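Local atomic coordinates of chorismatase (Streptomyces hygroscopicus, PDB entry 4BPS), a protein that hydrolyses chorismate to pyruvate and a dihydroxycyclohexadiene carboxylic acid, a step in the biosynthesis of the immunosuppressants FK506 and FK520. Residues 103-108 / 116-121; 298-303 / 307-312; 227-232 / 271-276; 150-155 / 219-224. One frame throughout, in Å; residues are numbered along the deposited sequence. Where two conformers were deposited one is given.

Overall arrangement
All four contacts join a strand or loop to a helix or its start, and none has a direct hydrogen bond between its two segments. Contacts 2 and 3 are buried and reach the same mixed sheet, one through the strand 296-300 and the other through 229-232, their centres about 23 Å apart. Contact 1 packs helix 112-129 on a different sheet and is partly buried, as is contact 4, which runs from an exposed proline down to a buried tyrosine. Contacts 1 and 2 are aliphatic at their centre and do not touch the ligand. Contacts 3 and 4, with centres about 27 Å apart, each bring one polar group to the bound 3-(2-carboxyethyl)benzoic acid, at its two different carboxylates.

Contact 1 (103-108 / 116-121); sequences VRTGES and AALYTN
Val103 and Leu118 meet tip to tip, the valine reaching out from strand 98-105 and the leucine from helix 112-129. CG1 of Val103 lies 3.7 Å from CG of Leu118 and equally near its CD2, so one methyl of the valine sits against the fork of the leucine. The other methyl, CG2, is farther off, 4.1 Å from Leu118 CD1. Leu118 holds CG anti to its nitrogen (chi1 -180°), which sends the branched end straight out from the helix to the strand. Its CD1 then runs on past the valine to the backbone, 4.0 Å from CA of Arg104, and comes within 4.4 Å of CB of Thr105. The strand and helix segments are nearly antiparallel, at 165°, with axes 9.2 Å apart. Arg104 points its CB away from the helix and gives its guanidinium to Ala61 O, Thr60 OG1 and Gly187 O. On the helix, Thr120 OG1 bonds to Ala116 O at 2.9 Å and shares that carbonyl with its own backbone nitrogen, the two coming from opposite faces. The helix packs on a mixed sheet in the N-terminal part of this YjgF-fold chorismatase; strand 189-196 of that sheet adds Cys191 beside Leu118. The strand-helix join thus rests on dispersion and burial of branched aliphatic groups, while the polar bonds run within the helix or out to other parts of the fold.

Contact 2 (298-303 / 307-312); sequences VYVRRR and DTVRRV
Val309 of helix 306-314 sets its CG1 against two valines of strand 296-300, and these apolar touches make up the direct contact. CG1 of Val298 is 3.5 Å from CG1 of Val309, tighter than carbon atoms usually pack; the two side chains lie alongside, pointing opposite ways. Val300 meets the same residue differently, tip to tip, with its CG2 3.9 Å from Val309 CG1. The torsions bring these methyls forward: Val298 and Val309 present the branch anti to the nitrogen (chi1 179° and 167°), whereas Val300 offers the one anti to its carbonyl carbon.

The polar link across the turn goes through water. One molecule donates to Arg303 O at 2.7 Å and accepts from Asp307 N at 3.0 Å, tying the loop after the strand to the backbone of the helix.

Charged groups bond along the helix or away from it. NH1 of Arg311 makes a salt bridge of 2.8 Å with OD2 of Asp307, one helical turn back; the oxygen lies in the guanidinium plane, but the nitrogen comes in 39° above the carboxylate plane. Arg303 turns to Glu70 in another salt bridge.

The pair belongs to a beta-alpha-beta unit of strand 296-300, helix 306-314 and strand 323-327. Val298 also touches Leu325 of that last strand, and both Val298 and Val309 rest on Val337 of strand 337-343, while Val259 of helix 259-274 packs against Val309.

Contact 3 (227-232 / 271-276); sequences ARATWL and ARVIGA. With 3EB (3-(2-carboxyethyl)benzoic acid), chain B.
Ala229 opens strand 229-232 with its CA 7.1 Å from that of Val273, near the end of helix 259-274, and just there the strand is distorted by a classic beta bulge, in which Arg228 and Ala229 both face Ile204 of strand 201-204. The helix thus packs on the sheet at its bulge. CB of Ala229 points to the helix and meets CG1 of Val273, in one of its two conformers, at 3.5 Å. In that conformer Val273 has this branch anti to its nitrogen (chi1 164°), while its CG2 lies 4.2 Å from Arg228 CB and so covers the root of the arginine.

Beyond CB the side chain of Arg228 turns away from the helix. It bends at chi2 (-65°) and carries the guanidinium into the substrate site, where Tyr215 OH bonds to NH2. The propionate carboxylate of the bound 3-(2-carboxyethyl)benzoic acid meets this group, consistent with a charge-assisted grip. NH1 donates to OXT of that carboxylate at 2.8 Å, with an N-H...O angle of 154° and the oxygen in the guanidinium plane.

Contact 4 (150-155 / 219-224); sequences DGLEVY and YGPRPP. With 3EB (3-(2-carboxyethyl)benzoic acid), chain B.
The hydroxyl of Tyr155 donates to OAB, a benzoate oxygen of the bound 3-(2-carboxyethyl)benzoic acid, in a short bond of 2.6 Å, and the same OH rests against Pro224. The ligand oxygen lies at the edge of the phenol ring and in its plane. CB of Pro224 is 3.4 Å from Tyr155 OH, and CG of Pro224 is 3.6 Å from it, so one flank of the proline ring borders the hydroxyl. The two side chains cross at about a right angle. CB of Pro224 is 4.1 Å from the ligand oxygen OAB, so the proline flanks the hydrogen bond mainly at its donor end.

Tyr155 lies in the first turn of helix 154-169. CG is anti to the nitrogen (chi1 -180°), and this extends the ring from the helix start as far as the ligand. Arg162, farther along the helix, touches both Tyr155 and Pro224 and also bonds to the ligand.

Farther out, CD1 of Leu152 meets CD of Pro221 at 4.3 Å, a looser apolar touch near the surface. A cis peptide precedes Pro221. From Leu152 to Tyr155 and from Pro221 to Pro224 the two chains run nearly parallel, 7° apart end to end, so the outer and inner touches follow in the same order along both. Gly220 O adds a tie to the helix by accepting from Arg156 NH1.

The inner end forms part of the chorismatase substrate pocket, where Tyr155, Arg162, Tyr215 and Arg228 bind the substrate and a proline-rich loop borders the phenol.

Contact 1 (103-108 / 116-121)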
# COMPACT_ATOMS: atom_id res chain seq x y z
N VAL A 103 6.30 -7.11 -8.10
CA VAL A 103 6.56 -7.06 -9.53
C VAL A 103 6.77 -5.61 -9.92
O VAL A 103 6.23 -4.70 -9.28
CB VAL A 103 5.37 -7.68 -10.31
CG1 VAL A 103 4.03 -6.99 -10.00
CG2 VAL A 103 5.63 -7.70 -11.81
N ARG A 104 7.58 -5.34 -10.94
CA ARG A 104 7.77 -3.97 -11.38
C ARG A 104 7.94 -3.86 -12.88
O ARG A 104 8.23 -4.86 -13.56
CB ARG A 104 8.94 -3.33 -10.61
CG ARG A 104 10.31 -3.90 -10.94
CD ARG A 104 11.38 -3.51 -9.92
NE ARG A 104 11.52 -2.05 -9.90
CZ ARG A 104 11.73 -1.32 -8.81
NH1 ARG A 104 11.95 -1.89 -7.62
NH2 ARG A 104 11.77 -0.00 -8.92
N THR A 105 7.76 -2.64 -13.38
CA THR A 105 7.96 -2.33 -14.78
C THR A 105 8.86 -1.11 -14.87
O THR A 105 8.81 -0.23 -14.02
CB THR A 105 6.62 -2.14 -15.50
OG1 THR A 105 6.86 -2.01 -16.90
CG2 THR A 105 5.87 -0.89 -15.00
N GLY A 106 9.73 -1.08 -15.87
CA GLY A 106 10.80 -0.10 -15.91
C GLY A 106 10.38 1.35 -16.15
O GLY A 106 9.32 1.65 -16.70
N GLU A 107 11.25 2.26 -15.73
CA GLU A 107 11.15 3.67 -16.04
C GLU A 107 10.89 3.84 -17.55
O GLU A 107 11.57 3.21 -18.37
CB GLU A 107 12.46 4.36 -15.63
CG GLU A 107 12.39 5.87 -15.74
CD GLU A 107 11.56 6.53 -14.66
OE1 GLU A 107 11.32 5.92 -13.59
OE2 GLU A 107 11.16 7.70 -14.87
N SER A 108 9.92 4.67 -17.90
CA SER A 108 9.48 4.73 -19.28
C SER A 108 8.79 6.06 -19.56
O SER A 108 8.41 6.78 -18.63
CB SER A 108 8.48 3.60 -19.51
OG SER A 108 8.04 3.56 -20.86
N ALA A 116 -1.35 -2.13 -17.17
CA ALA A 116 -2.44 -3.06 -17.42
C ALA A 116 -1.91 -4.48 -17.50
O ALA A 116 -2.52 -5.43 -16.99
CB ALA A 116 -3.20 -2.70 -18.70
N ALA A 117 -0.75 -4.66 -18.14
CA ALA A 117 -0.15 -5.98 -18.26
C ALA A 117 0.31 -6.51 -16.88
O ALA A 117 0.11 -7.67 -16.56
CB ALA A 117 1.00 -5.97 -19.25
N LEU A 118 0.92 -5.64 -16.08
CA LEU A 118 1.38 -6.00 -14.76
C LEU A 118 0.20 -6.44 -13.90
O LEU A 118 0.24 -7.51 -13.29
CB LEU A 118 2.12 -4.79 -14.18
CG LEU A 118 2.70 -4.96 -12.78
CD1 LEU A 118 3.90 -4.04 -12.57
CD2 LEU A 118 1.64 -4.69 -11.72
N TYR A 119 -0.86 -5.63 -13.86
CA TYR A 119 -2.02 -6.01 -13.07
C TYR A 119 -2.71 -7.26 -13.62
O TYR A 119 -3.18 -8.09 -12.85
CB TYR A 119 -3.01 -4.83 -12.91
CG TYR A 119 -2.77 -4.07 -11.62
CD1 TYR A 119 -3.38 -4.47 -10.45
CD2 TYR A 119 -1.89 -2.99 -11.58
CE1 TYR A 119 -3.11 -3.83 -9.24
CE2 TYR A 119 -1.62 -2.36 -10.38
CZ TYR A 119 -2.24 -2.77 -9.21
OH TYR A 119 -1.97 -2.16 -8.00
N THR A 120 -2.76 -7.40 -14.94
CA THR A 120 -3.28 -8.65 -15.51
C THR A 120 -2.52 -9.85 -14.96
O THR A 120 -3.10 -10.86 -14.59
CB THR A 120 -3.19 -8.64 -17.04
OG1 THR A 120 -4.14 -7.71 -17.58
CG2 THR A 120 -3.49 -10.02 -17.62
N ASN A 121 -1.20 -9.71 -14.91
CA ASN A 121 -0.37 -10.80 -14.44
C ASN A 121 -0.60 -11.07 -12.94
O ASN A 121 -0.63 -12.23 -12.52
CB ASN A 121 1.11 -10.53 -14.73
CG ASN A 121 1.41 -10.62 -16.21
OD1 ASN A 121 0.68 -11.28 -16.95
ND2 ASN A 121 2.44 -9.93 -16.66

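Contact 2 (298-303 / 307-312)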
# COMPACT_ATOMS: atom_id res chain seq x y z
N VAL A 298 4.69 7.33 6.69
CA VAL A 298 4.21 8.70 6.55
C VAL A 298 4.99 9.32 5.38
O VAL A 298 6.20 9.52 5.49
CB VAL A 298 4.42 9.49 7.87
CG1 VAL A 298 3.93 10.93 7.69
CG2 VAL A 298 3.70 8.81 9.02
N TYR A 299 4.29 9.56 4.28
CA TYR A 299 4.91 10.09 3.08
C TYR A 299 4.74 11.59 3.07
O TYR A 299 3.63 12.08 3.29
CB TYR A 299 4.21 9.51 1.86
CG TYR A 299 4.12 7.99 1.81
CD1 TYR A 299 5.23 7.21 1.49
CD2 TYR A 299 2.91 7.33 2.05
CE1 TYR A 299 5.13 5.82 1.39
CE2 TYR A 299 2.79 5.95 1.96
CZ TYR A 299 3.92 5.20 1.62
OH TYR A 299 3.86 3.84 1.48
N VAL A 300 5.84 12.32 2.86
CA VAL A 300 5.84 13.77 2.96
C VAL A 300 6.49 14.36 1.73
O VAL A 300 7.63 14.01 1.38
CB VAL A 300 6.61 14.24 4.22
CG1 VAL A 300 6.54 15.74 4.37
CG2 VAL A 300 6.04 13.56 5.50
N ARG A 301 5.78 15.27 1.06
CA ARG A 301 6.24 15.81 -0.22
C ARG A 301 7.50 16.67 -0.10
O ARG A 301 8.42 16.54 -0.93
CB ARG A 301 5.11 16.62 -0.86
CG ARG A 301 5.52 17.36 -2.15
CD ARG A 301 4.33 18.05 -2.80
NE ARG A 301 3.31 17.11 -3.24
CZ ARG A 301 3.35 16.44 -4.39
NH1 ARG A 301 4.34 16.63 -5.27
NH2 ARG A 301 2.40 15.54 -4.65
N ARG A 302 7.51 17.60 0.85
CA ARG A 302 8.61 18.56 0.99
C ARG A 302 9.55 18.21 2.14
O ARG A 302 9.09 17.94 3.26
CB ARG A 302 8.09 19.97 1.26
CG ARG A 302 7.12 20.48 0.21
CD ARG A 302 7.02 22.01 0.29
NE ARG A 302 6.69 22.46 1.64
CZ ARG A 302 6.70 23.73 2.06
NH1 ARG A 302 7.05 24.72 1.23
NH2 ARG A 302 6.38 24.02 3.33
N ARG A 303 10.86 18.21 1.88
CA ARG A 303 11.83 17.96 2.94
C ARG A 303 11.61 18.89 4.12
O ARG A 303 11.70 18.49 5.27
CB ARG A 303 13.25 18.09 2.36
CG ARG A 303 14.39 18.12 3.34
CD ARG A 303 14.41 16.93 4.22
NE ARG A 303 14.59 15.70 3.46
CZ ARG A 303 14.45 14.49 4.00
NH1 ARG A 303 14.11 14.36 5.29
NH2 ARG A 303 14.67 13.40 3.26
N ASP A 307 9.88 17.36 9.56
CA ASP A 307 9.85 17.48 11.01
C ASP A 307 8.50 18.01 11.50
O ASP A 307 8.02 17.59 12.54
CB ASP A 307 10.99 18.34 11.54
CG ASP A 307 11.22 18.11 13.02
OD1 ASP A 307 11.55 16.96 13.41
OD2 ASP A 307 11.04 19.07 13.80
N THR A 308 7.89 18.93 10.76
CA THR A 308 6.57 19.43 11.09
C THR A 308 5.59 18.26 11.19
O THR A 308 4.85 18.12 12.18
CB THR A 308 6.11 20.43 10.01
OG1 THR A 308 7.03 21.52 9.95
CG2 THR A 308 4.71 20.96 10.31
N VAL A 309 5.62 17.41 10.18
CA VAL A 309 4.73 16.26 10.15
C VAL A 309 5.05 15.25 11.26
O VAL A 309 4.14 14.72 11.90
CB VAL A 309 4.76 15.60 8.76
CG1 VAL A 309 4.10 14.23 8.76
CG2 VAL A 309 4.10 16.51 7.74
N ARG A 310 6.34 15.01 11.48
CA ARG A 310 6.75 14.09 12.54
C ARG A 310 6.12 14.51 13.87
O ARG A 310 5.62 13.66 14.62
CB ARG A 310 8.27 14.05 12.67
CG ARG A 310 8.74 12.92 13.57
CD ARG A 310 10.27 12.87 13.69
NE ARG A 310 10.94 12.69 12.40
CZ ARG A 310 11.09 11.53 11.76
NH1 ARG A 310 10.63 10.41 12.30
NH2 ARG A 310 11.71 11.49 10.59
N ARG A 311 6.14 15.81 14.15
CA ARG A 311 5.64 16.31 15.42
C ARG A 311 4.11 16.20 15.52
O ARG A 311 3.58 15.85 16.58
CB ARG A 311 6.11 17.76 15.67
CG ARG A 311 7.63 17.86 15.87
CD ARG A 311 8.13 19.22 16.38
NE ARG A 311 7.36 20.34 15.84
CZ ARG A 311 7.70 21.05 14.77
NH1 ARG A 311 8.81 20.76 14.09
NH2 ARG A 311 6.93 22.06 14.36
N VAL A 312 3.40 16.47 14.43
CA VAL A 312 1.96 16.30 14.41
C VAL A 312 1.60 14.85 14.68
O VAL A 312 0.69 14.56 15.48
CB VAL A 312 1.36 16.76 13.06
CG1 VAL A 312 -0.10 16.37 12.97
CG2 VAL A 312 1.52 18.27 12.87
O HOH W 1 12.09 18.64 7.96

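Contact 3 (227-232 / 271-276)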
# COMPACT_ATOMS: atom_id res chain seq x y z
N ALA A 227 -10.08 0.33 -1.82
CA ALA A 227 -10.84 0.49 -0.58
C ALA A 227 -10.07 1.37 0.38
O ALA A 227 -8.86 1.53 0.25
CB ALA A 227 -11.08 -0.86 0.05
N ARG A 228 -10.75 1.92 1.40
CA ARG A 228 -10.07 2.79 2.37
C ARG A 228 -9.37 1.98 3.50
O ARG A 228 -8.43 2.48 4.14
CB ARG A 228 -11.05 3.84 2.93
CG ARG A 228 -11.67 4.69 1.83
CD ARG A 228 -10.63 5.54 1.13
NE ARG A 228 -11.19 6.15 -0.08
CZ ARG A 228 -10.59 7.14 -0.74
NH1 ARG A 228 -9.44 7.63 -0.31
NH2 ARG A 228 -11.17 7.64 -1.82
N ALA A 229 -9.80 0.74 3.71
CA ALA A 229 -9.12 -0.22 4.61
C ALA A 229 -9.65 -1.61 4.24
O ALA A 229 -10.66 -1.71 3.52
CB ALA A 229 -9.43 0.10 6.07
N THR A 230 -8.97 -2.66 4.71
CA THR A 230 -9.43 -4.01 4.51
C THR A 230 -9.22 -4.79 5.79
O THR A 230 -8.13 -4.75 6.37
CB THR A 230 -8.64 -4.71 3.37
OG1 THR A 230 -8.89 -3.99 2.15
CG2 THR A 230 -9.02 -6.17 3.20
N TRP A 231 -10.27 -5.49 6.24
CA TRP A 231 -10.16 -6.46 7.32
C TRP A 231 -9.89 -7.83 6.70
O TRP A 231 -10.64 -8.27 5.83
CB TRP A 231 -11.46 -6.53 8.15
CG TRP A 231 -11.34 -7.63 9.16
CD1 TRP A 231 -11.65 -8.96 8.99
CD2 TRP A 231 -10.75 -7.54 10.46
NE1 TRP A 231 -11.31 -9.69 10.13
CE2 TRP A 231 -10.76 -8.84 11.04
CE3 TRP A 231 -10.22 -6.48 11.20
CZ2 TRP A 231 -10.26 -9.08 12.32
CZ3 TRP A 231 -9.72 -6.74 12.46
CH2 TRP A 231 -9.76 -8.02 13.01
N LEU A 232 -8.84 -8.50 7.17
CA LEU A 232 -8.45 -9.80 6.62
C LEU A 232 -8.36 -10.82 7.73
O LEU A 232 -7.59 -10.64 8.68
CB LEU A 232 -7.10 -9.73 5.91
CG LEU A 232 -6.74 -10.96 5.05
CD1 LEU A 232 -7.57 -10.97 3.78
CD2 LEU A 232 -5.24 -11.00 4.74
N ALA A 271 -8.68 7.63 11.71
CA ALA A 271 -9.45 7.32 12.93
C ALA A 271 -10.89 7.00 12.59
O ALA A 271 -11.49 6.12 13.19
CB ALA A 271 -9.38 8.48 13.91
N ARG A 272 -11.46 7.68 11.60
CA ARG A 272 -12.85 7.43 11.25
C ARG A 272 -13.01 6.05 10.63
O ARG A 272 -13.96 5.33 10.94
CB ARG A 272 -13.39 8.50 10.30
CG ARG A 272 -14.91 8.44 10.21
CD ARG A 272 -15.52 9.42 9.22
NE ARG A 272 -15.02 10.75 9.52
CZ ARG A 272 -14.07 11.36 8.83
NH1 ARG A 272 -13.62 12.54 9.23
NH2 ARG A 272 -13.57 10.80 7.74
N VAL A 273 -12.09 5.66 9.76
CA VAL A 273 -12.18 4.40 9.05
C VAL A 273 -12.16 3.23 10.01
O VAL A 273 -12.85 2.23 9.83
CB VAL A 273 -11.02 4.30 8.05
CG1 VAL A 273 -10.83 2.89 7.56
CG2 VAL A 273 -11.28 5.23 6.89
N ILE A 274 -11.31 3.33 11.04
CA ILE A 274 -11.11 2.23 11.99
C ILE A 274 -11.99 2.31 13.24
O ILE A 274 -11.90 1.44 14.11
CB ILE A 274 -9.61 2.10 12.40
CG1 ILE A 274 -9.20 3.26 13.34
CG2 ILE A 274 -8.74 1.99 11.15
CD1 ILE A 274 -7.74 3.25 13.78
N GLY A 275 -12.85 3.32 13.32
CA GLY A 275 -13.67 3.53 14.50
C GLY A 275 -14.76 2.50 14.64
O GLY A 275 -15.21 1.92 13.67
N ALA A 276 -15.20 2.31 15.89
CA ALA A 276 -16.16 1.28 16.24
C ALA A 276 -17.39 1.28 15.34
O ALA A 276 -17.79 0.20 14.88
CB ALA A 276 -16.59 1.45 17.71
C 3EB B . -6.84 9.57 -2.36
O 3EB B . -7.32 9.52 -3.50
CA 3EB B . -5.39 9.90 -2.13
OAB 3EB B . -4.17 5.23 -6.48
OAD 3EB B . -3.73 3.43 -5.25
CAE 3EB B . -4.57 6.98 -1.79
CAF 3EB B . -4.49 5.59 -1.72
CAG 3EB B . -4.44 7.64 -3.01
CAH 3EB B . -4.27 4.85 -2.87
CAL 3EB B . -3.99 4.69 -5.37
CAM 3EB B . -4.23 6.88 -4.16
CAN 3EB B . -4.16 5.48 -4.10
OXT 3EB B . -7.56 9.42 -1.30
C2 3EB B . -4.46 9.16 -3.11

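Contact 4 (150-155 / 219-224)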
# COMPACT_ATOMS: atom_id res chain seq x y z
N ASP A 150 3.36 11.15 -23.58
CA ASP A 150 2.12 11.38 -24.28
C ASP A 150 1.39 12.63 -23.80
O ASP A 150 0.30 12.93 -24.29
CB ASP A 150 1.23 10.14 -24.18
CG ASP A 150 1.87 8.93 -24.85
OD1 ASP A 150 2.83 9.09 -25.64
OD2 ASP A 150 1.39 7.81 -24.60
N GLY A 151 1.98 13.37 -22.86
CA GLY A 151 1.38 14.60 -22.36
C GLY A 151 0.42 14.45 -21.18
O GLY A 151 -0.27 15.43 -20.86
N LEU A 152 0.40 13.28 -20.52
CA LEU A 152 -0.52 12.99 -19.43
C LEU A 152 0.24 12.77 -18.13
O LEU A 152 1.27 12.11 -18.12
CB LEU A 152 -1.31 11.73 -19.78
CG LEU A 152 -2.40 11.30 -18.78
CD1 LEU A 152 -3.53 12.34 -18.68
CD2 LEU A 152 -2.93 9.93 -19.17
N GLU A 153 -0.30 13.29 -17.03
CA GLU A 153 0.32 13.04 -15.72
C GLU A 153 0.50 11.54 -15.49
O GLU A 153 -0.43 10.75 -15.72
CB GLU A 153 -0.55 13.64 -14.61
CG GLU A 153 0.15 13.67 -13.26
CD GLU A 153 -0.74 14.08 -12.09
OE1 GLU A 153 -1.98 13.99 -12.21
OE2 GLU A 153 -0.17 14.53 -11.07
N VAL A 154 1.67 11.16 -14.97
CA VAL A 154 1.98 9.76 -14.74
C VAL A 154 0.91 9.09 -13.85
O VAL A 154 0.50 7.97 -14.13
CB VAL A 154 3.40 9.59 -14.22
CG1 VAL A 154 3.64 8.19 -13.64
CG2 VAL A 154 4.39 9.83 -15.36
N TYR A 155 0.46 9.74 -12.78
CA TYR A 155 -0.54 9.07 -11.93
C TYR A 155 -1.79 8.70 -12.74
O TYR A 155 -2.37 7.64 -12.53
CB TYR A 155 -0.96 9.97 -10.77
CG TYR A 155 -1.99 9.32 -9.86
CD1 TYR A 155 -1.70 8.14 -9.16
CD2 TYR A 155 -3.26 9.84 -9.73
CE1 TYR A 155 -2.63 7.54 -8.36
CE2 TYR A 155 -4.20 9.27 -8.90
CZ TYR A 155 -3.89 8.11 -8.23
OH TYR A 155 -4.84 7.54 -7.42
N TYR A 219 -10.38 13.99 -12.10
CA TYR A 219 -9.23 13.18 -11.69
C TYR A 219 -8.87 12.09 -12.71
O TYR A 219 -8.04 11.21 -12.42
CB TYR A 219 -9.52 12.54 -10.32
CG TYR A 219 -9.91 13.57 -9.28
CD1 TYR A 219 -8.99 14.47 -8.76
CD2 TYR A 219 -11.21 13.65 -8.81
CE1 TYR A 219 -9.34 15.40 -7.81
CE2 TYR A 219 -11.58 14.59 -7.86
CZ TYR A 219 -10.64 15.44 -7.35
OH TYR A 219 -10.99 16.36 -6.40
N GLY A 220 -9.48 12.15 -13.89
CA GLY A 220 -9.44 11.08 -14.88
C GLY A 220 -8.30 11.19 -15.87
O GLY A 220 -7.31 11.88 -15.65
N PRO A 221 -8.43 10.51 -17.01
CA PRO A 221 -9.66 9.99 -17.61
C PRO A 221 -10.20 8.70 -17.00
O PRO A 221 -11.34 8.36 -17.31
CB PRO A 221 -9.26 9.77 -19.07
CG PRO A 221 -7.85 9.47 -19.01
CD PRO A 221 -7.29 10.39 -17.94
N ARG A 222 -9.45 7.99 -16.17
CA ARG A 222 -10.01 6.84 -15.46
C ARG A 222 -9.77 7.04 -13.97
O ARG A 222 -8.67 7.41 -13.55
CB ARG A 222 -9.37 5.50 -15.90
CG ARG A 222 -9.60 5.11 -17.36
CD ARG A 222 -11.02 4.63 -17.74
NE ARG A 222 -11.67 3.60 -16.91
CZ ARG A 222 -11.69 2.27 -17.14
NH1 ARG A 222 -11.04 1.70 -18.15
NH2 ARG A 222 -12.35 1.48 -16.30
N PRO A 223 -10.79 6.79 -13.15
CA PRO A 223 -10.62 7.03 -11.71
C PRO A 223 -9.69 6.02 -11.07
O PRO A 223 -9.49 4.90 -11.58
CB PRO A 223 -12.04 6.88 -11.16
CG PRO A 223 -12.69 5.97 -12.10
CD PRO A 223 -12.14 6.30 -13.47
N PRO A 224 -9.13 6.39 -9.92
CA PRO A 224 -8.48 5.39 -9.08
C PRO A 224 -9.48 4.36 -8.60
O PRO A 224 -10.69 4.57 -8.70
CB PRO A 224 -7.90 6.20 -7.91
CG PRO A 224 -8.39 7.58 -8.07
CD PRO A 224 -9.28 7.69 -9.25
C 3EB B . -6.84 9.57 -2.36
O 3EB B . -7.32 9.52 -3.50
CA 3EB B . -5.39 9.90 -2.13
OAB 3EB B . -4.17 5.23 -6.48
OAD 3EB B . -3.73 3.43 -5.25
CAE 3EB B . -4.57 6.98 -1.79
CAF 3EB B . -4.49 5.59 -1.72
CAG 3EB B . -4.44 7.64 -3.01
CAH 3EB B . -4.27 4.85 -2.87
CAL 3EB B . -3.99 4.69 -5.37
CAM 3EB B . -4.23 6.88 -4.16
CAN 3EB B . -4.16 5.48 -4.10
OXT 3EB B . -7.56 9.42 -1.30
C2 3EB B . -4.46 9.16 -3.11